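MUTM (fpg) protein (Thermus thermophilus, PDB 1EE8) belongs to the MutM (Fpg) protein family, combining a mostly beta-stranded N-terminal domain with a helical H2TH domain and a zinc finger that holds a zinc ion. Local coordinates at residues L18-R23 with V87-T92; R32-A37 with F101-G106; A171-F176 with E184-R189. One frame throughout, in Å; residues are numbered along the deposited sequence.

Contact 1: residues L18-R23 with V87-T92; sequences LGQTLR and VLEGRT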
# COMPACT_ATOMS: atom_id res chain seq x y z
N LEU A 18 -7.94 -19.02 -7.02
CA LEU A 18 -7.19 -18.79 -8.24
C LEU A 18 -7.98 -17.94 -9.24
O LEU A 18 -9.13 -18.25 -9.56
CB LEU A 18 -6.80 -20.12 -8.88
CG LEU A 18 -5.32 -20.50 -8.93
CD1 LEU A 18 -4.65 -19.74 -10.05
CD2 LEU A 18 -4.65 -20.21 -7.60
N GLY A 19 -7.37 -16.85 -9.71
CA GLY A 19 -8.03 -16.00 -10.68
C GLY A 19 -9.07 -15.04 -10.14
O GLY A 19 -9.62 -14.23 -10.89
N GLN A 20 -9.34 -15.12 -8.84
CA GLN A 20 -10.33 -14.24 -8.20
C GLN A 20 -9.73 -12.89 -7.81
O GLN A 20 -8.55 -12.80 -7.47
CB GLN A 20 -10.88 -14.91 -6.94
CG GLN A 20 -11.71 -16.16 -7.18
CD GLN A 20 -13.19 -15.87 -7.16
OE1 GLN A 20 -13.76 -15.53 -6.11
NE2 GLN A 20 -13.83 -16.00 -8.32
N THR A 21 -10.55 -11.85 -7.86
CA THR A 21 -10.09 -10.53 -7.48
C THR A 21 -10.14 -10.36 -5.96
O THR A 21 -11.19 -10.53 -5.33
CB THR A 21 -10.96 -9.43 -8.12
OG1 THR A 21 -10.79 -9.44 -9.54
CG2 THR A 21 -10.55 -8.06 -7.58
N LEU A 22 -8.99 -10.05 -5.36
CA LEU A 22 -8.96 -9.81 -3.93
C LEU A 22 -9.39 -8.35 -3.80
O LEU A 22 -8.58 -7.43 -3.96
CB LEU A 22 -7.55 -10.01 -3.37
CG LEU A 22 -7.33 -9.53 -1.93
CD1 LEU A 22 -8.20 -10.33 -0.97
CD2 LEU A 22 -5.85 -9.68 -1.57
N ARG A 23 -10.68 -8.13 -3.52
CA ARG A 23 -11.23 -6.78 -3.40
C ARG A 23 -10.72 -6.03 -2.18
O ARG A 23 -10.43 -4.84 -2.25
CB ARG A 23 -12.76 -6.84 -3.37
CG ARG A 23 -13.39 -7.38 -4.64
CD ARG A 23 -14.90 -7.47 -4.51
NE ARG A 23 -15.55 -7.75 -5.79
CZ ARG A 23 -16.84 -8.08 -5.92
NH1 ARG A 23 -17.62 -8.17 -4.86
NH2 ARG A 23 -17.34 -8.31 -7.13
N VAL A 87 -11.67 -10.46 1.28
CA VAL A 87 -12.92 -10.40 0.53
C VAL A 87 -12.65 -10.54 -0.97
O VAL A 87 -12.10 -9.64 -1.59
CB VAL A 87 -13.64 -9.07 0.79
CG1 VAL A 87 -14.93 -9.00 0.01
CG2 VAL A 87 -13.89 -8.92 2.29
N LEU A 88 -13.02 -11.69 -1.52
CA LEU A 88 -12.84 -11.97 -2.94
C LEU A 88 -14.15 -11.70 -3.66
O LEU A 88 -15.20 -11.55 -3.03
CB LEU A 88 -12.45 -13.43 -3.16
CG LEU A 88 -11.00 -13.84 -2.88
CD1 LEU A 88 -10.42 -13.07 -1.71
CD2 LEU A 88 -10.98 -15.33 -2.62
N GLU A 89 -14.10 -11.63 -4.98
CA GLU A 89 -15.32 -11.36 -5.73
C GLU A 89 -16.32 -12.50 -5.55
O GLU A 89 -17.51 -12.26 -5.40
CB GLU A 89 -15.00 -11.12 -7.22
CG GLU A 89 -14.61 -12.35 -8.02
CD GLU A 89 -14.23 -12.02 -9.46
OE1 GLU A 89 -13.13 -11.45 -9.67
OE2 GLU A 89 -15.03 -12.31 -10.38
N GLY A 90 -15.83 -13.73 -5.54
CA GLY A 90 -16.71 -14.87 -5.41
C GLY A 90 -16.99 -15.36 -3.99
O GLY A 90 -17.97 -16.06 -3.76
N ARG A 91 -16.13 -14.99 -3.05
CA ARG A 91 -16.30 -15.41 -1.67
C ARG A 91 -15.35 -14.69 -0.73
O ARG A 91 -14.60 -13.81 -1.15
CB ARG A 91 -16.08 -16.92 -1.53
CG ARG A 91 -14.72 -17.38 -2.00
CD ARG A 91 -14.27 -18.61 -1.22
NE ARG A 91 -15.26 -19.69 -1.22
CZ ARG A 91 -15.60 -20.40 -2.29
NH1 ARG A 91 -15.04 -20.15 -3.47
NH2 ARG A 91 -16.48 -21.39 -2.17
N THR A 92 -15.36 -15.10 0.53
CA THR A 92 -14.51 -14.49 1.54
C THR A 92 -13.75 -15.53 2.36
O THR A 92 -14.29 -16.58 2.71
CB THR A 92 -15.37 -13.61 2.48
OG1 THR A 92 -15.89 -12.51 1.74
CG2 THR A 92 -14.55 -13.07 3.66

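Contact 2: residues R32-A37 with F101-G106; sequences RYRNTA and FGRLFG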
# COMPACT_ATOMS: atom_id res chain seq x y z
N ARG A 32 -0.27 -5.97 13.35
CA ARG A 32 -0.06 -7.36 12.95
C ARG A 32 -0.23 -7.61 11.45
O ARG A 32 0.45 -8.44 10.86
CB ARG A 32 -1.02 -8.27 13.71
CG ARG A 32 -0.79 -8.34 15.22
CD ARG A 32 -1.70 -9.40 15.86
NE ARG A 32 -1.41 -9.63 17.27
CZ ARG A 32 -1.76 -8.82 18.26
NH1 ARG A 32 -2.43 -7.70 18.01
NH2 ARG A 32 -1.43 -9.13 19.52
N TYR A 33 -1.16 -6.89 10.83
CA TYR A 33 -1.42 -7.03 9.40
C TYR A 33 -0.93 -5.76 8.76
O TYR A 33 -1.63 -4.75 8.70
CB TYR A 33 -2.92 -7.24 9.21
CG TYR A 33 -3.42 -8.26 10.19
CD1 TYR A 33 -2.71 -9.45 10.39
CD2 TYR A 33 -4.54 -8.02 10.98
CE1 TYR A 33 -3.10 -10.36 11.36
CE2 TYR A 33 -4.93 -8.93 11.95
CZ TYR A 33 -4.20 -10.09 12.14
OH TYR A 33 -4.54 -10.96 13.15
N ARG A 34 0.31 -5.82 8.28
CA ARG A 34 0.99 -4.67 7.71
C ARG A 34 0.92 -4.49 6.21
O ARG A 34 1.12 -5.43 5.44
CB ARG A 34 2.46 -4.71 8.13
CG ARG A 34 2.64 -4.80 9.63
CD ARG A 34 4.06 -5.22 9.99
NE ARG A 34 4.17 -5.52 11.41
CZ ARG A 34 5.10 -6.31 11.95
NH1 ARG A 34 6.01 -6.89 11.18
NH2 ARG A 34 5.11 -6.52 13.26
N ASN A 35 0.65 -3.25 5.81
CA ASN A 35 0.59 -2.87 4.40
C ASN A 35 -0.32 -3.77 3.58
O ASN A 35 -0.00 -4.09 2.44
CB ASN A 35 2.00 -2.90 3.80
CG ASN A 35 2.95 -1.98 4.54
OD1 ASN A 35 3.95 -2.43 5.12
ND2 ASN A 35 2.65 -0.70 4.53
N THR A 36 -1.45 -4.17 4.14
CA THR A 36 -2.37 -5.04 3.40
C THR A 36 -3.08 -4.30 2.26
O THR A 36 -3.52 -4.92 1.30
CB THR A 36 -3.41 -5.69 4.33
OG1 THR A 36 -4.15 -4.66 5.01
CG2 THR A 36 -2.72 -6.57 5.35
N ALA A 37 -3.19 -2.97 2.36
CA ALA A 37 -3.86 -2.19 1.31
C ALA A 37 -3.15 -2.38 -0.03
O ALA A 37 -3.74 -2.21 -1.09
CB ALA A 37 -3.88 -0.71 1.69
N PHE A 101 -0.83 -14.88 17.04
CA PHE A 101 0.57 -14.94 16.65
C PHE A 101 0.71 -14.75 15.14
O PHE A 101 1.77 -14.37 14.65
CB PHE A 101 1.19 -16.27 17.08
CG PHE A 101 1.53 -16.33 18.53
CD1 PHE A 101 2.59 -15.58 19.04
CD2 PHE A 101 0.79 -17.13 19.40
CE1 PHE A 101 2.91 -15.63 20.39
CE2 PHE A 101 1.10 -17.19 20.75
CZ PHE A 101 2.17 -16.44 21.25
N GLY A 102 -0.37 -15.02 14.41
CA GLY A 102 -0.33 -14.86 12.97
C GLY A 102 -0.00 -13.43 12.55
O GLY A 102 -0.24 -12.48 13.28
N ARG A 103 0.55 -13.29 11.35
CA ARG A 103 0.89 -11.99 10.81
C ARG A 103 0.58 -11.97 9.32
O ARG A 103 0.55 -13.02 8.68
CB ARG A 103 2.38 -11.70 11.02
CG ARG A 103 2.81 -11.58 12.48
CD ARG A 103 2.39 -10.25 13.07
NE ARG A 103 2.87 -10.08 14.44
CZ ARG A 103 2.36 -10.70 15.50
NH1 ARG A 103 2.86 -10.49 16.71
NH2 ARG A 103 1.33 -11.53 15.35
N LEU A 104 0.34 -10.79 8.77
CA LEU A 104 0.09 -10.63 7.34
C LEU A 104 1.04 -9.55 6.87
O LEU A 104 1.24 -8.55 7.57
CB LEU A 104 -1.36 -10.21 7.05
CG LEU A 104 -2.48 -11.25 7.16
CD1 LEU A 104 -3.81 -10.60 6.75
CD2 LEU A 104 -2.17 -12.46 6.28
N PHE A 105 1.61 -9.73 5.69
CA PHE A 105 2.55 -8.77 5.13
C PHE A 105 2.24 -8.46 3.68
O PHE A 105 2.27 -9.34 2.82
CB PHE A 105 3.98 -9.32 5.20
CG PHE A 105 4.43 -9.71 6.57
CD1 PHE A 105 5.04 -8.78 7.41
CD2 PHE A 105 4.27 -11.02 7.02
CE1 PHE A 105 5.49 -9.15 8.68
CE2 PHE A 105 4.72 -11.40 8.29
CZ PHE A 105 5.33 -10.46 9.12
N GLY A 106 1.95 -7.19 3.41
CA GLY A 106 1.70 -6.78 2.04
C GLY A 106 3.07 -6.32 1.58
O GLY A 106 3.67 -5.45 2.20
O HOH W 1 1.19 -11.02 18.77
O HOH W 2 -2.86 -12.60 14.37

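Contact 3: residues A171-F176 with E184-R189; sequences ARLSPF and EEEARR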
# COMPACT_ATOMS: atom_id res chain seq x y z
N ALA A 171 12.97 -42.56 12.58
CA ALA A 171 14.38 -42.86 12.31
C ALA A 171 15.08 -43.46 13.52
O ALA A 171 16.26 -43.80 13.46
CB ALA A 171 15.10 -41.58 11.88
N ARG A 172 14.35 -43.60 14.63
CA ARG A 172 14.89 -44.16 15.86
C ARG A 172 16.16 -43.46 16.32
O ARG A 172 17.18 -44.10 16.61
CB ARG A 172 15.16 -45.66 15.68
CG ARG A 172 13.91 -46.47 15.30
CD ARG A 172 12.87 -46.46 16.41
NE ARG A 172 11.85 -47.49 16.21
CZ ARG A 172 10.82 -47.40 15.37
NH1 ARG A 172 10.65 -46.31 14.63
NH2 ARG A 172 9.97 -48.41 15.26
N LEU A 173 16.10 -42.13 16.41
CA LEU A 173 17.24 -41.33 16.84
C LEU A 173 16.88 -40.43 18.01
O LEU A 173 15.75 -39.94 18.12
CB LEU A 173 17.74 -40.47 15.67
CG LEU A 173 18.33 -41.23 14.48
CD1 LEU A 173 18.68 -40.25 13.36
CD2 LEU A 173 19.57 -41.99 14.94
N SER A 174 17.85 -40.21 18.89
CA SER A 174 17.62 -39.36 20.04
C SER A 174 17.50 -37.90 19.63
O SER A 174 18.32 -37.39 18.87
CB SER A 174 18.76 -39.49 21.04
OG SER A 174 18.62 -38.51 22.04
N PRO A 175 16.46 -37.22 20.11
CA PRO A 175 16.25 -35.81 19.78
C PRO A 175 17.30 -34.94 20.48
O PRO A 175 17.63 -33.85 20.02
CB PRO A 175 14.86 -35.52 20.33
CG PRO A 175 14.21 -36.87 20.43
CD PRO A 175 15.33 -37.73 20.90
N PHE A 176 17.83 -35.47 21.58
CA PHE A 176 18.78 -34.73 22.40
C PHE A 176 20.28 -34.88 22.16
O PHE A 176 21.07 -34.10 22.69
CB PHE A 176 18.46 -35.02 23.87
CG PHE A 176 16.99 -35.07 24.15
CD1 PHE A 176 16.33 -36.29 24.27
CD2 PHE A 176 16.24 -33.90 24.23
CE1 PHE A 176 14.96 -36.35 24.47
CE2 PHE A 176 14.87 -33.95 24.43
CZ PHE A 176 14.22 -35.17 24.54
N GLU A 184 26.86 -41.20 9.21
CA GLU A 184 26.20 -40.94 7.94
C GLU A 184 24.99 -41.84 7.75
O GLU A 184 24.01 -41.46 7.10
CB GLU A 184 27.17 -41.11 6.77
CG GLU A 184 26.58 -40.68 5.45
CD GLU A 184 27.61 -40.57 4.34
OE1 GLU A 184 28.69 -40.01 4.59
OE2 GLU A 184 27.32 -41.03 3.21
N GLU A 185 25.06 -43.04 8.30
CA GLU A 185 23.95 -43.98 8.18
C GLU A 185 22.78 -43.46 9.02
O GLU A 185 21.63 -43.55 8.63
CB GLU A 185 24.39 -45.37 8.65
CG GLU A 185 23.37 -46.47 8.45
CD GLU A 185 22.26 -46.42 9.48
OE1 GLU A 185 22.58 -46.28 10.68
OE2 GLU A 185 21.09 -46.53 9.08
N GLU A 186 23.10 -42.90 10.19
CA GLU A 186 22.07 -42.36 11.05
C GLU A 186 21.44 -41.14 10.37
O GLU A 186 20.22 -40.97 10.38
CB GLU A 186 22.67 -41.99 12.42
CG GLU A 186 22.92 -43.21 13.30
CD GLU A 186 23.55 -42.88 14.64
OE1 GLU A 186 23.28 -43.62 15.61
OE2 GLU A 186 24.33 -41.90 14.72
N ALA A 187 22.28 -40.32 9.75
CA ALA A 187 21.81 -39.13 9.04
C ALA A 187 20.92 -39.51 7.87
O ALA A 187 19.94 -38.83 7.59
CB ALA A 187 22.99 -38.30 8.55
N ARG A 188 21.27 -40.59 7.18
CA ARG A 188 20.45 -41.02 6.05
C ARG A 188 19.06 -41.49 6.52
O ARG A 188 18.07 -41.31 5.80
CB ARG A 188 21.14 -42.15 5.26
CG ARG A 188 22.22 -41.66 4.29
CD ARG A 188 22.34 -42.58 3.07
NE ARG A 188 23.30 -42.08 2.08
CZ ARG A 188 24.62 -42.09 2.23
NH1 ARG A 188 25.16 -42.58 3.34
NH2 ARG A 188 25.41 -41.60 1.28
N ARG A 189 18.98 -42.09 7.70
CA ARG A 189 17.69 -42.54 8.22
C ARG A 189 16.81 -41.33 8.55
O ARG A 189 15.63 -41.31 8.23
CB ARG A 189 17.87 -43.37 9.49
CG ARG A 189 18.40 -44.77 9.26
CD ARG A 189 17.75 -45.75 10.22
NE ARG A 189 17.96 -45.41 11.62
CZ ARG A 189 19.09 -45.60 12.28
NH1 ARG A 189 19.18 -45.26 13.56
NH2 ARG A 189 20.13 -46.15 11.67

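Contact 1: residues L18-R23 with V87-T92
E89 OE1 is gripped twice by T21, with R43 as a long, weak ion-pair partner. The hydroxyl T21 OG1 stands 3.1 Å from E89 OE1, nearly in line with its C-O bond, while the backbone T21 N meets E89 OE1 on the anti side at 3.2 Å, a little out of the carboxylate plane. E89 puts its oxygen there by tucking CG between its own N and carbonyl carbon (chi1 73°) and running straight beyond. The two side chains cross at about a right angle. The grip backs up a weak bond from E89 N to T21 O at 3.1 Å. The bent chain of Q20 brings OE1 to G90 N at 2.8 Å, clasping the turn that L88 N closes onto R91 O. R23 lays a face of its guanidinium over E89 CA, and its backbone N bonds V87 O weakly. L22 and L88 form an antiparallel non-hydrogen-bonded pair, their CD1 atoms touching at 3.6 Å. All this lies at the tip of the beta hairpin 82-88/92-96 in the N-terminal domain; L88 also packs on V17 of helix 3-17, and the L22 backbone bonds G41 and R42 on the other side of strand 21-26, where strand 42-50 begins.

Contact 2: residues R32-A37 with F101-G106
The guanidinium of R103 has the aliphatic chain of R32 lying across one face, with R32 CG 3.8 Å above the plane of the R103 guanidinium, offset toward its rim, and R32 CD beside it; R34 NH2 is at its edge. The guanidinium planes of R32 and R103 stand 79° apart. The Y33 ring has R32 CB over one face, offset toward the rim, and L104 N at its edge, in plane; it also packs against the L104 side chain, CD1 of Y33 to CB of L104 at 3.7 Å, and meets H27 edge-to-face. R34 runs alongside F105, pointing the same way, and its NH1 reaches the rim of the F105 ring, 3.4 Å from CE1, rather than a face. Between the layer of Y33 and L104 and that of R34 and F105 runs a short parallel ladder: L104 N to R32 O (3.1 Å), R34 N to L104 O (3.0 Å) and G106 N to R34 O (2.8 Å). It adds strand 33-34, the outermost within this chain, parallel to 103-108 in a sheet of the N-terminal domain whose other neighbours all run antiparallel. The three arginines crowd together, yet each has acceptors: R32 NH1 forms a salt bridge with D29, R34 NE bonds to A31 O, and R100 O is shared by R32 NE and R103 NH2. R103, bent at chi2 (-76°), also turns NH2 to G102 O, 2.8 Å away and approached from above its carbonyl plane. G102 O accepts too from a water that takes the Y33 OH hydrogen, 2.6 Å from that hydroxyl. A second water accepts from R103 NH1 and, weakly, from R32 NE. At the far end N35 O meets the CA of G106 in a CA-H...O contact.

Contact 3: residues A171-F176 with E184-R189
R189 meets A171 side-on: both R189 NE (3.0 Å) and R189 NH1 (3.3 Å) donate to the one oxygen, A171 O, which lies close to the guanidinium plane. NH1 comes in nearly along the C=O axis, NE from well to one side of it. The chain of R189 is bent at chi2 and chi3 (chi3 -59°), which folds the guanidinium back along its own helix; there E186 CA lies over one face and R189 NH2 forms a salt bridge with E185 OE1 at 2.6 Å. L173 leans across this corner at a slant to both R189 and E186: its CD2 is 3.6 Å from R189 NH1 and 3.9 Å from E186 CG, while its CD1 rests 3.4 Å from E186 O. The carboxylate of E186 turns to R177 and to T183 N. The contact joins the C-terminal end of helix 161-170, finished by a Schellman motif at R172, to the first turns of helix 184-203 in the H2TH domain; R172 NH1 bonds F169 O while its side chain touches the zinc ligand C261. Donating twice to a carbonyl at a helix C terminus, R189 probably benefits from the partial negative charge there, and E185 would help balance its charge.

From the N terminus, helix 3-17 leads into 18-23, then 32-37 follows before either partner has appeared; 87-92 closes contact 1 and 101-106 closes contact 2, so the two loops cross. Each spans 63 intervening residues, none helical, and both contacts lie in the same mixed sheet: contact 1 pairs strand 21-26 with 82-88, contact 2 adds strand 33-34 to 103-108 at an outer edge. Their centres are 18 Å apart and they do not touch. Contact 3 comes later, in series, closing a seven-residue gap in the connection from helix 161-170 to helix 184-203 of the H2TH domain. Its centre is 45 Å from that of contact 1 and 38 Å from that of contact 2, across the chain's centre.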